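Local atomic coordinates of Alpha/beta fold hydrolase (Pseudomonas aeruginosa, PDB entry 6I8W), a protein that probably hydrolyses ester bonds of lipids, acting as a membrane phospholipase A that degrades membrane phospholipids in Pseudomonas aeruginosa. Residues 160-168 with 236-244. Residues are numbered along the deposited sequence; the frame is centred on the assembly and turned at random.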
ATOM      1  N   ILE A 160       9.389  -1.929  -2.504  1.00 28.68           N
ATOM      2  CA  ILE A 160       8.945  -3.275  -2.213  1.00 29.60           C
ATOM      3  C   ILE A 160       8.024  -3.733  -3.336  1.00 34.34           C
ATOM      4  O   ILE A 160       6.845  -3.368  -3.356  1.00 30.23           O
ATOM      5  CB  ILE A 160       8.235  -3.327  -0.837  1.00 30.98           C
ATOM      6  CG1 ILE A 160       9.216  -2.845   0.255  1.00 29.23           C
ATOM      7  CG2 ILE A 160       7.706  -4.747  -0.536  1.00 29.20           C
ATOM      8  CD1 ILE A 160       8.604  -2.699   1.647  1.00 33.10           C
ATOM      9  N   ASP A 161       8.568  -4.508  -4.273  1.00 29.77           N
ATOM     10  CA  ASP A 161       7.795  -4.933  -5.441  1.00 32.60           C
ATOM     11  C   ASP A 161       7.129  -3.727  -6.109  1.00 35.66           C
ATOM     12  O   ASP A 161       5.918  -3.715  -6.311  1.00 35.33           O
ATOM     13  CB  ASP A 161       6.728  -5.969  -5.037  1.00 29.13           C
ATOM     14  CG  ASP A 161       7.329  -7.179  -4.327  1.00 33.59           C
ATOM     15  OD1 ASP A 161       7.849  -7.001  -3.200  1.00 32.57           O
ATOM     16  OD2 ASP A 161       7.281  -8.305  -4.882  1.00 32.48           O
ATOM     17  N   ASN A 162       7.918  -2.711  -6.433  1.00 34.63           N
ATOM     18  CA  ASN A 162       7.384  -1.470  -6.995  1.00 36.77           C
ATOM     19  C   ASN A 162       6.998  -1.594  -8.462  1.00 38.30           C
ATOM     20  O   ASN A 162       7.614  -2.356  -9.194  1.00 33.90           O
ATOM     21  CB  ASN A 162       8.411  -0.350  -6.862  1.00 32.01           C
ATOM     22  CG  ASN A 162       9.679  -0.642  -7.637  1.00 37.47           C
ATOM     23  OD1 ASN A 162      10.467  -1.511  -7.259  1.00 35.86           O
ATOM     24  ND2 ASN A 162       9.893   0.090  -8.718  1.00 36.76           N
ATOM     25  N   ALA A 163       6.005  -0.817  -8.881  1.00 39.32           N
ATOM     26  CA  ALA A 163       5.719  -0.628 -10.300  1.00 41.83           C
ATOM     27  C   ALA A 163       6.674   0.414 -10.869  1.00 42.34           C
ATOM     28  O   ALA A 163       7.366   1.093 -10.113  1.00 38.82           O
ATOM     29  CB  ALA A 163       4.251  -0.202 -10.509  1.00 37.24           C
ATOM     30  N   GLY A 164       6.713   0.550 -12.193  1.00 47.52           N
ATOM     31  CA  GLY A 164       7.481   1.623 -12.799  1.00 42.66           C
ATOM     32  C   GLY A 164       8.603   1.249 -13.756  1.00 46.11           C
ATOM     33  O   GLY A 164       9.180   2.130 -14.395  1.00 48.33           O
ATOM     34  N   VAL A 165       8.931  -0.037 -13.870  1.00 41.72           N
ATOM     35  CA  VAL A 165       9.866  -0.455 -14.907  1.00 43.77           C
ATOM     36  C   VAL A 165       9.278  -1.550 -15.783  1.00 44.13           C
ATOM     37  O   VAL A 165       8.294  -2.190 -15.420  1.00 46.66           O
ATOM     38  CB  VAL A 165      11.213  -0.960 -14.319  1.00 51.80           C
ATOM     39  CG1 VAL A 165      11.892   0.141 -13.527  1.00 47.03           C
ATOM     40  CG2 VAL A 165      10.991  -2.187 -13.449  1.00 46.79           C
ATOM     41  N   MET A 166       9.898  -1.744 -16.939  1.00 46.12           N
ATOM     42  CA  MET A 166       9.506  -2.784 -17.883  0.62 50.44           C
ATOM     43  C   MET A 166      10.602  -3.843 -17.977  1.00 49.53           C
ATOM     44  O   MET A 166      11.565  -3.668 -18.710  1.00 55.79           O
ATOM     45  CB  MET A 166       9.222  -2.176 -19.262  0.62 54.73           C
ATOM     46  CG  MET A 166       7.854  -1.499 -19.364  0.62 58.00           C
ATOM     47  SD  MET A 166       7.585  -0.602 -20.919  0.62 73.24           S
ATOM     48  CE  MET A 166       8.449   0.932 -20.569  0.62 49.72           C
ATOM     49  N   PRO A 167      10.456  -4.943 -17.221  1.00 53.71           N
ATOM     50  CA  PRO A 167      11.447  -6.018 -17.121  1.00 55.68           C
ATOM     51  C   PRO A 167      11.355  -7.037 -18.254  1.00 59.33           C
ATOM     52  O   PRO A 167      10.416  -6.999 -19.061  1.00 55.96           O
ATOM     53  CB  PRO A 167      11.106  -6.677 -15.787  1.00 52.39           C
ATOM     54  CG  PRO A 167       9.656  -6.377 -15.554  1.00 48.04           C
ATOM     55  CD  PRO A 167       9.217  -5.285 -16.507  1.00 48.44           C
ATOM     56  N   ALA A 168      12.324  -7.946 -18.287  1.00 58.36           N
ATOM     57  CA  ALA A 168      12.442  -8.929 -19.359  1.00 62.59           C
ATOM     58  C   ALA A 168      11.274  -9.915 -19.386  1.00 59.09           C
ATOM     59  O   ALA A 168      10.806 -10.292 -20.450  1.00 65.53           O
ATOM     60  CB  ALA A 168      13.760  -9.680 -19.229  1.00 68.35           C
ATOM     61  N   TYR A 236       1.165   6.758 -17.458  1.00 57.94           N
ATOM     62  CA  TYR A 236       2.288   5.995 -16.924  1.00 54.44           C
ATOM     63  C   TYR A 236       3.581   6.788 -17.006  1.00 51.36           C
ATOM     64  O   TYR A 236       3.869   7.393 -18.020  1.00 53.70           O
ATOM     65  CB  TYR A 236       2.414   4.678 -17.690  1.00 56.57           C
ATOM     66  CG  TYR A 236       3.570   3.790 -17.286  1.00 57.23           C
ATOM     67  CD1 TYR A 236       3.467   2.950 -16.188  1.00 50.73           C
ATOM     68  CD2 TYR A 236       4.745   3.753 -18.040  1.00 52.42           C
ATOM     69  CE1 TYR A 236       4.511   2.117 -15.823  1.00 51.26           C
ATOM     70  CE2 TYR A 236       5.794   2.921 -17.684  1.00 51.78           C
ATOM     71  CZ  TYR A 236       5.668   2.107 -16.565  1.00 52.56           C
ATOM     72  OH  TYR A 236       6.687   1.265 -16.194  1.00 50.50           O
ATOM     73  N   ILE A 237       4.353   6.794 -15.927  1.00 48.25           N
ATOM     74  CA  ILE A 237       5.658   7.449 -15.927  1.00 53.51           C
ATOM     75  C   ILE A 237       6.767   6.418 -15.740  1.00 53.76           C
ATOM     76  O   ILE A 237       6.889   5.820 -14.671  1.00 54.58           O
ATOM     77  CB  ILE A 237       5.763   8.516 -14.814  1.00 52.94           C
ATOM     78  CG1 ILE A 237       4.669   9.578 -14.981  1.00 57.68           C
ATOM     79  CG2 ILE A 237       7.145   9.143 -14.805  1.00 48.85           C
ATOM     80  CD1 ILE A 237       4.622  10.596 -13.847  1.00 51.84           C
ATOM     81  N   PRO A 238       7.572   6.194 -16.788  1.00 52.34           N
ATOM     82  CA  PRO A 238       8.679   5.239 -16.677  1.00 52.34           C
ATOM     83  C   PRO A 238       9.693   5.669 -15.626  1.00 47.28           C
ATOM     84  O   PRO A 238      10.059   6.842 -15.567  1.00 51.25           O
ATOM     85  CB  PRO A 238       9.299   5.249 -18.077  1.00 55.62           C
ATOM     86  CG  PRO A 238       8.844   6.539 -18.697  1.00 59.08           C
ATOM     87  CD  PRO A 238       7.497   6.818 -18.123  1.00 52.71           C
ATOM     88  N   LEU A 239      10.139   4.733 -14.796  1.00 50.32           N
ATOM     89  CA  LEU A 239      11.150   5.034 -13.794  1.00 46.06           C
ATOM     90  C   LEU A 239      12.584   4.986 -14.326  1.00 53.47           C
ATOM     91  O   LEU A 239      13.482   5.592 -13.737  1.00 54.73           O
ATOM     92  CB  LEU A 239      11.041   4.066 -12.623  1.00 42.72           C
ATOM     93  CG  LEU A 239       9.913   4.324 -11.633  1.00 42.33           C
ATOM     94  CD1 LEU A 239       9.989   3.296 -10.520  1.00 34.73           C
ATOM     95  CD2 LEU A 239      10.011   5.743 -11.081  1.00 40.34           C
ATOM     96  N   GLU A 240      12.803   4.250 -15.416  1.00 53.06           N
ATOM     97  CA  GLU A 240      14.158   4.047 -15.931  1.00 52.29           C
ATOM     98  C   GLU A 240      14.942   5.364 -16.106  1.00 55.37           C
ATOM     99  O   GLU A 240      16.107   5.426 -15.730  1.00 55.78           O
ATOM    100  CB  GLU A 240      14.131   3.258 -17.246  1.00 62.63           C
ATOM    101  CG  GLU A 240      13.780   1.780 -17.083  1.00 62.61           C
ATOM    102  CD  GLU A 240      12.278   1.503 -17.145  1.00 64.02           C
ATOM    103  OE1 GLU A 240      11.473   2.461 -17.055  1.00 62.10           O
ATOM    104  OE2 GLU A 240      11.903   0.320 -17.299  1.00 59.17           O
ATOM    105  N   PRO A 241      14.314   6.423 -16.663  1.00 56.94           N
ATOM    106  CA  PRO A 241      15.083   7.677 -16.734  1.00 60.62           C
ATOM    107  C   PRO A 241      15.217   8.425 -15.394  1.00 58.07           C
ATOM    108  O   PRO A 241      15.977   9.384 -15.324  1.00 60.86           O
ATOM    109  CB  PRO A 241      14.278   8.530 -17.728  1.00 64.54           C
ATOM    110  CG  PRO A 241      13.324   7.585 -18.403  1.00 63.99           C
ATOM    111  CD  PRO A 241      13.023   6.553 -17.366  1.00 54.71           C
ATOM    112  N   GLU A 242      14.465   8.031 -14.369  1.00 50.64           N
ATOM    113  CA  GLU A 242      14.439   8.787 -13.115  1.00 53.72           C
ATOM    114  C   GLU A 242      15.349   8.213 -12.030  1.00 52.27           C
ATOM    115  O   GLU A 242      15.914   8.958 -11.227  1.00 52.41           O
ATOM    116  CB  GLU A 242      12.997   8.880 -12.574  1.00 53.74           C
ATOM    117  CG  GLU A 242      11.940   9.342 -13.605  1.00 54.42           C
ATOM    118  CD  GLU A 242      12.298  10.657 -14.289  1.00 67.36           C
ATOM    119  OE1 GLU A 242      12.887  11.535 -13.623  1.00 70.86           O
ATOM    120  OE2 GLU A 242      11.963  10.822 -15.491  1.00 64.89           O
ATOM    121  N   LEU A 243      15.481   6.889 -12.000  1.00 48.46           N
ATOM    122  CA  LEU A 243      16.285   6.220 -10.974  1.00 48.35           C
ATOM    123  C   LEU A 243      17.715   6.767 -10.823  1.00 53.12           C
ATOM    124  O   LEU A 243      18.185   6.899  -9.698  1.00 49.64           O
ATOM    125  CB  LEU A 243      16.338   4.718 -11.251  1.00 50.04           C
ATOM    126  CG  LEU A 243      14.987   4.016 -11.182  1.00 53.11           C
ATOM    127  CD1 LEU A 243      15.102   2.575 -11.612  1.00 56.60           C
ATOM    128  CD2 LEU A 243      14.452   4.104  -9.768  1.00 48.99           C
ATOM    129  N   PRO A 244      18.409   7.101 -11.940  1.00 55.97           N
ATOM    130  CA  PRO A 244      19.761   7.645 -11.736  1.00 57.29           C
ATOM    131  C   PRO A 244      19.801   8.984 -10.986  1.00 56.22           C
ATOM    132  O   PRO A 244      20.867   9.366 -10.518  1.00 57.69           O
ATOM    133  CB  PRO A 244      20.294   7.815 -13.167  1.00 59.15           C
ATOM    134  CG  PRO A 244      19.530   6.830 -13.976  1.00 60.50           C
ATOM    135  CD  PRO A 244      18.145   6.844 -13.368  1.00 57.44           C
TER
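Gly164 and Leu239 meet where two loops come together, their CA atoms 5.1 Å apart. Leu239 N donates to Gly164 O (2.8 Å, N-H...O angle 161°), while the leucine side chain lies along the glycine backbone. Its CD1 reaches Ala163 O at 3.4 Å. The Asn162 amide also meets CD1, its ND2 bonding to the carbonyl O of the next residue, Ala163, from above the carbonyl plane. Leu239 also packs on His141, Ala144 and Leu145 of helix 138-149. Glu240 bends at chi2 (89°), bringing OE2 against Val165 CA (3.2 Å) and CB, and OE2 accepts from Met166 N through its syn lone pair at 2.9 Å. The two bonds thus link Gly164 O and Met166 N to the adjacent residues Leu239 and Glu240. Tyr236 OH is also packed close, 3.1 Å from Gly164 C, but its angle suits neither Gly164 O nor Val165 N. Packing slackens toward solvent, where the exposed Met166, in one of two conformers, brings CE near the Tyr236 ring. The contact joins the loop after strand 154-160 to the one leading from helix 208-234 back to strand 250-255, closing the helical insertion onto an alpha/beta-hydrolase core, with Ala163 near, but not touching, the probable triad of Ser137, His286 and Asp258.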